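Local atomic coordinates of endoglucanase family 5 (Clostridium acetobutylicum ATCC 824, PDB entry 6PZ7), a protein that probably hydrolyses internal beta-1,4-glucan linkages in cellulose and related plant polysaccharides, as a broad-specificity endoglucanase of glycoside hydrolase family 5, subfamily 4. Residues S227-W238 with I273-L284; T299-S307 with N313-N321. All coordinates share one frame; numbering follows the deposited sequence. Where two conformers were deposited one is given.

Interaction 1. Residues S227-W238 with I273-L284; sequences SFAMDPKGTSHW and INKNNESSRASL
K275 and the segment 227-238 illustrate how one lysine amine can organise a run of backbone carbonyls. The lysine chain runs extended beyond CG, and its NZ donates to F228 O, D231 O and T235 O, each 2.8 Å away, with a weaker bond to G234 O. The approach to F228 O and T235 O is from above the carbonyl planes, whereas that to D231 O is tilted only 26°. D231 O is gripped a second time, from the opposite face of its plane, by G234 N of the type I turn 231-234, so the amine and the turn share one acceptor.

Other polar bonds extend the seam. I273 N donates to A229 O, N277 ND2 reaches S236 O at 3.0 Å, and W238 N points at S280 OG with an N-H...O angle of 163°. The N277 amide is held at both ends, because its OD1 accepts from K275 N. A water bridges F228 O, I273 O and N277 ND2 and sits above one face of the F228 ring.

Apolar contacts close the far end. With CG anti to the backbone N (chi1 -169°), the W238 indole lies across L284 at about a right angle, and L284 CA makes a CH-pi contact 3.7 Å from the centroid of its six-membered ring. The two methyls of L284 divide their work: CD1 packs 3.6 Å from W238 CE2, while CD2 lies 3.6 Å from F228 CE1. At the other end I273 CD1 rests against P232. L247 of helix 241-259 also touches L284. Here the loops following barrel strands 216-221 and 265-270 are joined, together with the start of helix 278-294, in the (beta/alpha)8 TIM barrel of family 5.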
loop_
_atom_site.group_PDB
_atom_site.type_symbol
_atom_site.label_atom_id
_atom_site.label_comp_id
_atom_site.label_asym_id
_atom_site.label_seq_id
_atom_site.Cartn_x
_atom_site.Cartn_y
_atom_site.Cartn_z
ATOM N N SER A 227 18.900 4.960 -4.190
ATOM C CA SER A 227 19.703 5.095 -5.395
ATOM C C SER A 227 19.669 3.831 -6.245
ATOM O O SER A 227 19.595 3.906 -7.477
ATOM C CB SER A 227 21.144 5.475 -5.023
ATOM O OG SER A 227 21.189 6.796 -4.481
ATOM N N PHE A 228 19.745 2.673 -5.612
ATOM C CA PHE A 228 19.648 1.403 -6.330
ATOM C C PHE A 228 18.218 1.138 -6.803
ATOM O O PHE A 228 17.973 0.724 -7.947
ATOM C CB PHE A 228 20.083 0.269 -5.405
ATOM C CG PHE A 228 19.876 -1.105 -5.994
ATOM C CD1 PHE A 228 18.719 -1.842 -5.714
ATOM C CD2 PHE A 228 20.838 -1.651 -6.846
ATOM C CE1 PHE A 228 18.537 -3.078 -6.257
ATOM C CE2 PHE A 228 20.645 -2.895 -7.391
ATOM C CZ PHE A 228 19.487 -3.610 -7.111
ATOM N N ALA A 229 17.243 1.312 -5.915
ATOM C CA ALA A 229 15.913 0.758 -6.129
ATOM C C ALA A 229 15.069 1.647 -7.024
ATOM O O ALA A 229 14.289 1.134 -7.852
ATOM C CB ALA A 229 15.233 0.573 -4.776
ATOM N N MET A 230 15.117 2.971 -6.836
ATOM C CA MET A 230 14.249 3.902 -7.547
ATOM C C MET A 230 14.938 4.729 -8.613
ATOM O O MET A 230 14.325 5.038 -9.626
ATOM C CB MET A 230 13.567 4.895 -6.590
ATOM C CG MET A 230 12.708 4.327 -5.504
ATOM S SD MET A 230 11.624 5.569 -4.743
ATOM C CE MET A 230 10.159 5.399 -5.700
ATOM N N ASP A 231 16.170 5.145 -8.372
ATOM C CA ASP A 231 16.805 6.160 -9.212
ATOM C C ASP A 231 17.364 5.545 -10.484
ATOM O O ASP A 231 18.294 4.732 -10.408
ATOM C CB ASP A 231 17.925 6.851 -8.421
ATOM C CG ASP A 231 18.508 8.052 -9.137
ATOM O OD1 ASP A 231 18.141 8.311 -10.295
ATOM O OD2 ASP A 231 19.361 8.720 -8.504
ATOM N N PRO A 232 16.839 5.899 -11.662
ATOM C CA PRO A 232 17.389 5.315 -12.881
ATOM C C PRO A 232 18.838 5.679 -13.106
ATOM O O PRO A 232 19.520 4.970 -13.850
ATOM C CB PRO A 232 16.494 5.866 -14.002
ATOM C CG PRO A 232 15.953 7.110 -13.454
ATOM C CD PRO A 232 15.779 6.878 -11.963
ATOM N N LYS A 233 19.323 6.753 -12.479
ATOM C CA LYS A 233 20.715 7.183 -12.604
ATOM C C LYS A 233 21.619 6.618 -11.525
ATOM O O LYS A 233 22.832 6.845 -11.576
ATOM C CB LYS A 233 20.781 8.714 -12.510
ATOM C CG LYS A 233 19.863 9.449 -13.464
ATOM C CD LYS A 233 19.947 10.971 -13.274
ATOM C CE LYS A 233 19.704 11.404 -11.823
ATOM N NZ LYS A 233 18.388 10.926 -11.255
ATOM N N GLY A 234 21.065 5.871 -10.564
ATOM C CA GLY A 234 21.831 5.313 -9.485
ATOM C C GLY A 234 22.456 3.983 -9.833
ATOM O O GLY A 234 22.202 3.404 -10.888
ATOM N N THR A 235 23.249 3.478 -8.894
ATOM C CA THR A 235 23.946 2.213 -9.048
ATOM C C THR A 235 22.998 1.080 -9.413
ATOM O O THR A 235 21.824 1.048 -9.013
ATOM C CB THR A 235 24.671 1.847 -7.750
ATOM O OG1 THR A 235 25.435 0.647 -7.951
ATOM C CG2 THR A 235 23.711 1.624 -6.597
ATOM N N SER A 236 23.543 0.105 -10.138
ATOM C CA SER A 236 22.830 -1.116 -10.466
ATOM C C SER A 236 23.271 -2.314 -9.636
ATOM O O SER A 236 22.821 -3.432 -9.899
ATOM C CB SER A 236 23.003 -1.441 -11.947
ATOM O OG SER A 236 24.352 -1.718 -12.223
ATOM N N HIS A 237 24.110 -2.097 -8.622
ATOM C CA HIS A 237 24.611 -3.170 -7.777
ATOM C C HIS A 237 24.144 -3.030 -6.348
ATOM O O HIS A 237 24.119 -1.931 -5.791
ATOM C CB HIS A 237 26.153 -3.210 -7.827
ATOM C CG HIS A 237 26.677 -3.551 -9.186
ATOM N ND1 HIS A 237 27.373 -2.653 -9.966
ATOM C CD2 HIS A 237 26.552 -4.676 -9.930
ATOM C CE1 HIS A 237 27.692 -3.224 -11.115
ATOM N NE2 HIS A 237 27.211 -4.455 -11.118
ATOM N N TRP A 238 23.741 -4.151 -5.767
ATOM C CA TRP A 238 23.388 -4.219 -4.358
ATOM C C TRP A 238 23.959 -5.509 -3.826
ATOM O O TRP A 238 23.756 -6.563 -4.436
ATOM C CB TRP A 238 21.855 -4.208 -4.142
ATOM C CG TRP A 238 21.477 -4.003 -2.690
ATOM C CD1 TRP A 238 21.171 -2.807 -2.113
ATOM C CD2 TRP A 238 21.393 -4.987 -1.651
ATOM N NE1 TRP A 238 20.912 -2.980 -0.777
ATOM C CE2 TRP A 238 21.025 -4.314 -0.472
ATOM C CE3 TRP A 238 21.619 -6.374 -1.600
ATOM C CZ2 TRP A 238 20.884 -4.964 0.736
ATOM C CZ3 TRP A 238 21.452 -7.025 -0.400
ATOM C CH2 TRP A 238 21.103 -6.308 0.766
ATOM N N ILE A 273 13.630 -1.088 -9.613
ATOM C CA ILE A 273 13.444 -1.041 -11.053
ATOM C C ILE A 273 14.435 -1.966 -11.760
ATOM O O ILE A 273 15.496 -2.335 -11.241
ATOM C CB ILE A 273 13.530 0.407 -11.591
ATOM C CG1 ILE A 273 14.912 1.030 -11.364
ATOM C CG2 ILE A 273 12.405 1.225 -10.951
ATOM C CD1 ILE A 273 15.112 2.381 -12.066
ATOM N N ASN A 274 14.077 -2.336 -12.978
ATOM C CA ASN A 274 14.920 -3.161 -13.831
ATOM C C ASN A 274 16.089 -2.367 -14.408
ATOM O O ASN A 274 15.912 -1.550 -15.311
ATOM C CB ASN A 274 14.051 -3.749 -14.941
ATOM C CG ASN A 274 14.848 -4.618 -15.894
ATOM O OD1 ASN A 274 15.988 -5.032 -15.601
ATOM N ND2 ASN A 274 14.259 -4.926 -17.041
ATOM N N LYS A 275 17.292 -2.663 -13.945
ATOM C CA LYS A 275 18.535 -2.144 -14.501
ATOM C C LYS A 275 19.366 -3.288 -15.073
ATOM O O LYS A 275 20.597 -3.313 -14.954
ATOM C CB LYS A 275 19.335 -1.373 -13.460
ATOM C CG LYS A 275 18.643 -0.140 -12.874
ATOM C CD LYS A 275 19.453 0.453 -11.709
ATOM C CE LYS A 275 18.842 1.765 -11.240
ATOM N NZ LYS A 275 19.385 2.181 -9.907
ATOM N N ASN A 276 18.722 -4.276 -15.682
ATOM C CA ASN A 276 19.404 -5.457 -16.212
ATOM C C ASN A 276 20.272 -6.110 -15.146
ATOM O O ASN A 276 21.439 -6.471 -15.384
ATOM C CB ASN A 276 20.264 -5.119 -17.444
ATOM C CG ASN A 276 19.479 -5.033 -18.708
ATOM O OD1 ASN A 276 18.609 -5.854 -18.965
ATOM N ND2 ASN A 276 19.786 -4.029 -19.525
ATOM N N ASN A 277 19.702 -6.271 -13.959
ATOM C CA ASN A 277 20.478 -6.532 -12.749
ATOM C C ASN A 277 19.700 -7.446 -11.813
ATOM O O ASN A 277 19.643 -7.222 -10.602
ATOM C CB ASN A 277 20.880 -5.227 -12.052
ATOM C CG ASN A 277 19.674 -4.428 -11.588
ATOM O OD1 ASN A 277 18.579 -4.525 -12.141
ATOM N ND2 ASN A 277 19.889 -3.577 -10.597
ATOM N N GLU A 278 19.085 -8.492 -12.366
ATOM C CA GLU A 278 18.199 -9.345 -11.566
ATOM C C GLU A 278 18.899 -9.901 -10.336
ATOM O O GLU A 278 18.277 -10.002 -9.268
ATOM C CB GLU A 278 17.606 -10.499 -12.403
ATOM C CG GLU A 278 16.588 -11.321 -11.559
ATOM C CD GLU A 278 15.960 -12.453 -12.308
ATOM O OE1 GLU A 278 16.373 -12.732 -13.463
ATOM O OE2 GLU A 278 15.058 -13.077 -11.756
ATOM N N SER A 279 20.178 -10.274 -10.445
ATOM C CA SER A 279 20.868 -10.866 -9.306
ATOM C C SER A 279 20.932 -9.898 -8.132
ATOM O O SER A 279 20.704 -10.280 -6.980
ATOM C CB SER A 279 22.278 -11.268 -9.729
ATOM O OG SER A 279 22.223 -12.173 -10.803
ATOM N N SER A 280 21.304 -8.653 -8.401
ATOM C CA SER A 280 21.331 -7.654 -7.329
ATOM C C SER A 280 19.943 -7.408 -6.764
ATOM O O SER A 280 19.778 -7.227 -5.552
ATOM C CB SER A 280 21.904 -6.330 -7.855
ATOM O OG SER A 280 23.327 -6.378 -7.975
ATOM N N ARG A 281 18.956 -7.303 -7.643
ATOM C CA ARG A 281 17.594 -7.081 -7.175
ATOM C C ARG A 281 17.119 -8.221 -6.291
ATOM O O ARG A 281 16.446 -7.989 -5.282
ATOM C CB ARG A 281 16.649 -6.928 -8.375
ATOM C CG ARG A 281 16.924 -5.704 -9.252
ATOM C CD ARG A 281 16.100 -5.708 -10.524
ATOM N NE ARG A 281 14.687 -5.432 -10.251
ATOM C CZ ARG A 281 13.700 -5.679 -11.102
ATOM N NH1 ARG A 281 13.937 -6.314 -12.247
ATOM N NH2 ARG A 281 12.458 -5.309 -10.797
ATOM N N ALA A 282 17.469 -9.464 -6.648
ATOM C CA ALA A 282 17.124 -10.632 -5.838
ATOM C C ALA A 282 17.879 -10.644 -4.521
ATOM O O ALA A 282 17.311 -10.993 -3.491
ATOM C CB ALA A 282 17.375 -11.913 -6.639
ATOM N N SER A 283 19.152 -10.274 -4.533
ATOM C CA SER A 283 19.897 -10.189 -3.271
ATOM C C SER A 283 19.261 -9.183 -2.319
ATOM O O SER A 283 19.067 -9.454 -1.132
ATOM C CB SER A 283 21.341 -9.792 -3.545
ATOM O OG SER A 283 22.080 -10.806 -4.225
ATOM N N LEU A 284 18.839 -8.042 -2.851
ATOM C CA LEU A 284 18.163 -7.031 -2.047
ATOM C C LEU A 284 16.859 -7.577 -1.505
ATOM O O LEU A 284 16.562 -7.461 -0.312
ATOM C CB LEU A 284 17.927 -5.752 -2.863
ATOM C CG LEU A 284 16.963 -4.739 -2.231
ATOM C CD1 LEU A 284 17.461 -4.248 -0.873
ATOM C CD2 LEU A 284 16.793 -3.557 -3.186
HETATM O O HOH W 1 17.703 -1.804 -9.580
#

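Interaction 2. Residues T299-S307 with N313-N321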
loop_
_atom_site.group_PDB
_atom_site.type_symbol
_atom_site.label_atom_id
_atom_site.label_comp_id
_atom_site.label_asym_id
_atom_site.label_seq_id
_atom_site.Cartn_x
_atom_site.Cartn_y
_atom_site.Cartn_z
ATOM N N THR A 299 5.851 -7.308 3.950
ATOM C CA THR A 299 6.165 -6.441 2.822
ATOM C C THR A 299 5.295 -6.793 1.630
ATOM O O THR A 299 4.827 -7.933 1.495
ATOM C CB THR A 299 7.659 -6.599 2.419
ATOM O OG1 THR A 299 7.899 -7.870 1.802
ATOM C CG2 THR A 299 8.590 -6.384 3.608
ATOM N N VAL A 300 5.098 -5.809 0.752
ATOM C CA VAL A 300 4.230 -5.943 -0.426
ATOM C C VAL A 300 4.951 -5.296 -1.615
ATOM O O VAL A 300 5.194 -4.086 -1.618
ATOM C CB VAL A 300 2.870 -5.285 -0.198
ATOM C CG1 VAL A 300 1.928 -5.578 -1.369
ATOM C CG2 VAL A 300 2.233 -5.722 1.120
ATOM N N TRP A 301 5.333 -6.108 -2.606
ATOM C CA TRP A 301 6.076 -5.633 -3.775
ATOM C C TRP A 301 5.220 -4.755 -4.668
ATOM O O TRP A 301 4.070 -5.101 -4.954
ATOM C CB TRP A 301 6.557 -6.855 -4.588
ATOM C CG TRP A 301 7.397 -6.468 -5.786
ATOM C CD1 TRP A 301 6.951 -6.154 -7.018
ATOM C CD2 TRP A 301 8.819 -6.337 -5.829
ATOM N NE1 TRP A 301 7.994 -5.811 -7.835
ATOM C CE2 TRP A 301 9.154 -5.938 -7.127
ATOM C CE3 TRP A 301 9.856 -6.550 -4.904
ATOM C CZ2 TRP A 301 10.468 -5.751 -7.521
ATOM C CZ3 TRP A 301 11.153 -6.382 -5.309
ATOM C CH2 TRP A 301 11.441 -5.972 -6.598
ATOM N N TRP A 302 5.756 -3.626 -5.114
ATOM C CA TRP A 302 5.078 -2.767 -6.086
ATOM C C TRP A 302 5.318 -3.263 -7.516
ATOM O O TRP A 302 6.431 -3.220 -8.017
ATOM C CB TRP A 302 5.561 -1.320 -5.965
ATOM C CG TRP A 302 4.854 -0.402 -6.936
ATOM C CD1 TRP A 302 5.377 0.125 -8.087
ATOM C CD2 TRP A 302 3.490 0.004 -6.880
ATOM N NE1 TRP A 302 4.411 0.843 -8.743
ATOM C CE2 TRP A 302 3.243 0.787 -8.030
ATOM C CE3 TRP A 302 2.445 -0.221 -5.986
ATOM C CZ2 TRP A 302 1.994 1.375 -8.285
ATOM C CZ3 TRP A 302 1.202 0.370 -6.239
ATOM C CH2 TRP A 302 1.004 1.161 -7.380
ATOM N N ASP A 303 4.257 -3.706 -8.178
ATOM C CA ASP A 303 4.289 -4.207 -9.549
ATOM C C ASP A 303 3.359 -3.319 -10.368
ATOM O O ASP A 303 2.136 -3.353 -10.203
ATOM C CB ASP A 303 3.897 -5.687 -9.632
ATOM C CG ASP A 303 4.073 -6.245 -11.009
ATOM O OD1 ASP A 303 3.707 -5.539 -11.968
ATOM O OD2 ASP A 303 4.578 -7.378 -11.134
ATOM N N ASN A 304 3.906 -2.544 -11.289
ATOM C CA ASN A 304 3.119 -1.657 -12.154
ATOM C C ASN A 304 2.960 -2.179 -13.569
ATOM O O ASN A 304 2.461 -1.461 -14.436
ATOM C CB ASN A 304 3.656 -0.230 -12.114
ATOM C CG ASN A 304 5.079 -0.112 -12.624
ATOM O OD1 ASN A 304 5.713 -1.096 -13.027
ATOM N ND2 ASN A 304 5.589 1.098 -12.565
ATOM N N GLY A 305 3.389 -3.404 -13.839
ATOM C CA GLY A 305 3.217 -3.973 -15.166
ATOM C C GLY A 305 4.261 -3.543 -16.170
ATOM O O GLY A 305 4.102 -3.832 -17.375
ATOM N N LYS A 306 5.299 -2.838 -15.757
ATOM C CA LYS A 306 6.340 -2.307 -16.647
ATOM C C LYS A 306 7.631 -3.057 -16.327
ATOM O O LYS A 306 8.219 -2.880 -15.250
ATOM C CB LYS A 306 6.503 -0.806 -16.404
ATOM C CG LYS A 306 5.273 0.020 -16.827
ATOM C CD LYS A 306 5.363 1.456 -16.283
ATOM C CE LYS A 306 6.411 2.269 -16.963
ATOM N NZ LYS A 306 6.249 3.688 -16.519
ATOM N N SER A 307 8.117 -3.868 -17.272
ATOM C CA SER A 307 9.301 -4.696 -17.038
ATOM C C SER A 307 10.436 -4.439 -18.013
ATOM O O SER A 307 11.388 -5.223 -18.041
ATOM C CB SER A 307 8.907 -6.169 -17.013
ATOM O OG SER A 307 8.335 -6.552 -18.253
ATOM N N ASN A 313 10.300 0.912 -14.045
ATOM C CA ASN A 313 9.943 -0.443 -14.489
ATOM C C ASN A 313 10.064 -1.401 -13.306
ATOM O O ASN A 313 11.079 -2.060 -13.108
ATOM C CB ASN A 313 10.842 -0.887 -15.638
ATOM C CG ASN A 313 10.462 -0.248 -16.963
ATOM O OD1 ASN A 313 9.554 -0.721 -17.644
ATOM N ND2 ASN A 313 11.205 0.786 -17.367
ATOM N N TYR A 314 8.991 -1.472 -12.501
ATOM C CA TYR A 314 8.901 -2.303 -11.308
ATOM C C TYR A 314 8.209 -3.643 -11.543
ATOM O O TYR A 314 8.155 -4.482 -10.610
ATOM C CB TYR A 314 8.118 -1.544 -10.197
ATOM C CG TYR A 314 8.835 -0.356 -9.624
ATOM C CD1 TYR A 314 9.779 -0.526 -8.638
ATOM C CD2 TYR A 314 8.529 0.936 -10.029
ATOM C CE1 TYR A 314 10.437 0.553 -8.088
ATOM C CE2 TYR A 314 9.159 2.036 -9.454
ATOM C CZ TYR A 314 10.122 1.812 -8.503
ATOM O OH TYR A 314 10.812 2.870 -7.897
ATOM N N GLY A 315 7.656 -3.875 -12.725
ATOM C CA GLY A 315 6.882 -5.082 -12.961
ATOM C C GLY A 315 7.732 -6.330 -12.941
ATOM O O GLY A 315 8.818 -6.368 -13.513
ATOM N N ILE A 316 7.188 -7.392 -12.367
ATOM C CA ILE A 316 7.848 -8.688 -12.345
ATOM C C ILE A 316 7.003 -9.791 -12.972
ATOM O O ILE A 316 7.567 -10.831 -13.354
ATOM C CB ILE A 316 8.358 -9.069 -10.922
ATOM C CG1 ILE A 316 7.220 -9.132 -9.923
ATOM C CG2 ILE A 316 9.422 -8.045 -10.478
ATOM C CD1 ILE A 316 7.632 -9.563 -8.494
ATOM N N LEU A 317 5.687 -9.594 -13.096
ATOM C CA LEU A 317 4.787 -10.480 -13.829
ATOM C C LEU A 317 4.468 -9.846 -15.181
ATOM O O LEU A 317 4.120 -8.650 -15.232
ATOM C CB LEU A 317 3.491 -10.667 -13.043
ATOM C CG LEU A 317 2.404 -11.518 -13.706
ATOM C CD1 LEU A 317 2.851 -12.938 -13.902
ATOM C CD2 LEU A 317 1.129 -11.477 -12.899
ATOM N N ASP A 318 4.566 -10.604 -16.265
ATOM C CA ASP A 318 4.013 -10.182 -17.545
ATOM C C ASP A 318 2.568 -10.663 -17.528
ATOM O O ASP A 318 2.294 -11.868 -17.642
ATOM C CB ASP A 318 4.805 -10.772 -18.716
ATOM C CG ASP A 318 4.236 -10.374 -20.072
ATOM O OD1 ASP A 318 3.032 -10.067 -20.205
ATOM O OD2 ASP A 318 5.001 -10.467 -21.080
ATOM N N ARG A 319 1.638 -9.715 -17.351
ATOM C CA ARG A 319 0.237 -10.069 -17.187
ATOM C C ARG A 319 -0.379 -10.552 -18.487
ATOM O O ARG A 319 -1.365 -11.300 -18.456
ATOM C CB ARG A 319 -0.544 -8.865 -16.712
ATOM C CG ARG A 319 -0.078 -8.345 -15.373
ATOM C CD ARG A 319 -0.875 -7.154 -14.925
ATOM N NE ARG A 319 -0.202 -6.421 -13.867
ATOM C CZ ARG A 319 -0.659 -5.293 -13.350
ATOM N NH1 ARG A 319 -1.845 -4.828 -13.712
ATOM N NH2 ARG A 319 0.083 -4.630 -12.479
ATOM N N ASN A 320 0.163 -10.130 -19.628
ATOM C CA ASN A 320 -0.437 -10.449 -20.919
ATOM C C ASN A 320 -0.168 -11.876 -21.338
ATOM O O ASN A 320 -0.988 -12.456 -22.072
ATOM C CB ASN A 320 0.124 -9.498 -21.974
ATOM C CG ASN A 320 -0.340 -8.102 -21.774
ATOM O OD1 ASN A 320 -1.535 -7.861 -21.668
ATOM N ND2 ASN A 320 0.590 -7.170 -21.703
ATOM N N ASN A 321 0.972 -12.448 -20.956
ATOM C CA ASN A 321 1.280 -13.834 -21.287
ATOM C C ASN A 321 1.436 -14.689 -20.029
ATOM O O ASN A 321 1.912 -15.833 -20.124
ATOM C CB ASN A 321 2.504 -13.952 -22.189
ATOM C CG ASN A 321 3.763 -13.545 -21.505
ATOM O OD1 ASN A 321 3.753 -13.127 -20.360
ATOM N ND2 ASN A 321 4.885 -13.696 -22.197
HETATM O O HOH W 2 2.492 -7.055 -13.747
#
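Around Y314, D303 and N313 a (beta/alpha)8 barrel fastens the chain leaving its last strand: strand 298-303 and the loop 304-307 are met by the returning residues 313-318. Y314 meets both tryptophans, W301 with its carbonyl and W302 with its ring. The carbonyl O accepts from W301 NE1 at 3.1 Å, nearly along the C=O axis and in the indole plane, which fixes the rotation of that indole. The phenol ring instead takes the edge of W302 toward its face, an offset edge-to-face pair with planes at 78° and W302 CD1 3.8 Å from Y314 CD2. N304 ND2 lies at the edge of the tyrosine ring and bonds to D312 O.

A chi1 of -174° swings the D303 carboxylate away from its own N and onto the incoming backbone. OD2 takes L317 N on its syn lone pair, while I316 N comes from above the carboxylate plane at 2.9 Å; W20 NE1 is a further donor to OD2. OD1 closes an Asx turn with G305 N and accepts a hydrogen bond from a water that also donates to L317 O and accepts from R319 NE. The salt bridge from D303 OD1 to R319 NH2 is long, 3.8 Å, and the arginine has firmer partners in T25 and G23. This crowd of donors would be expected to favour the ionised carboxylate.

N313 lies beside K306, its OD1 3.3 Å from K306 CB, while its ND2 bonds to G310 O. Next along, G315 N donates to K306 O at 2.8 Å, and the absence of a side chain lets G315 CA sit close to the D303-K306 backbone. I316 completes the fit: its CD1 lies over one face of W301, 3.9 Å from the centroid of the five-membered ring.

Neighbouring loops of a TIM barrel are sewn together where interactions 1 and 2 meet, their centres about 15 Å apart. They follow in series along the chain, with helix 278-294 leading into strand 298-303, and they touch directly. N274, which takes no part across interaction 1, links the two: its N lies 3.0 Å from N313 O and its ND2 3.1 Å from S307 O, both probable hydrogen bonds. Y314 packs across the join, with its CZ 3.4 Å from I273 CG2 and its OH against M230. In TIM-barrel enzymes the active site lies at the C-terminal ends of the strands, the end from which these loops emerge.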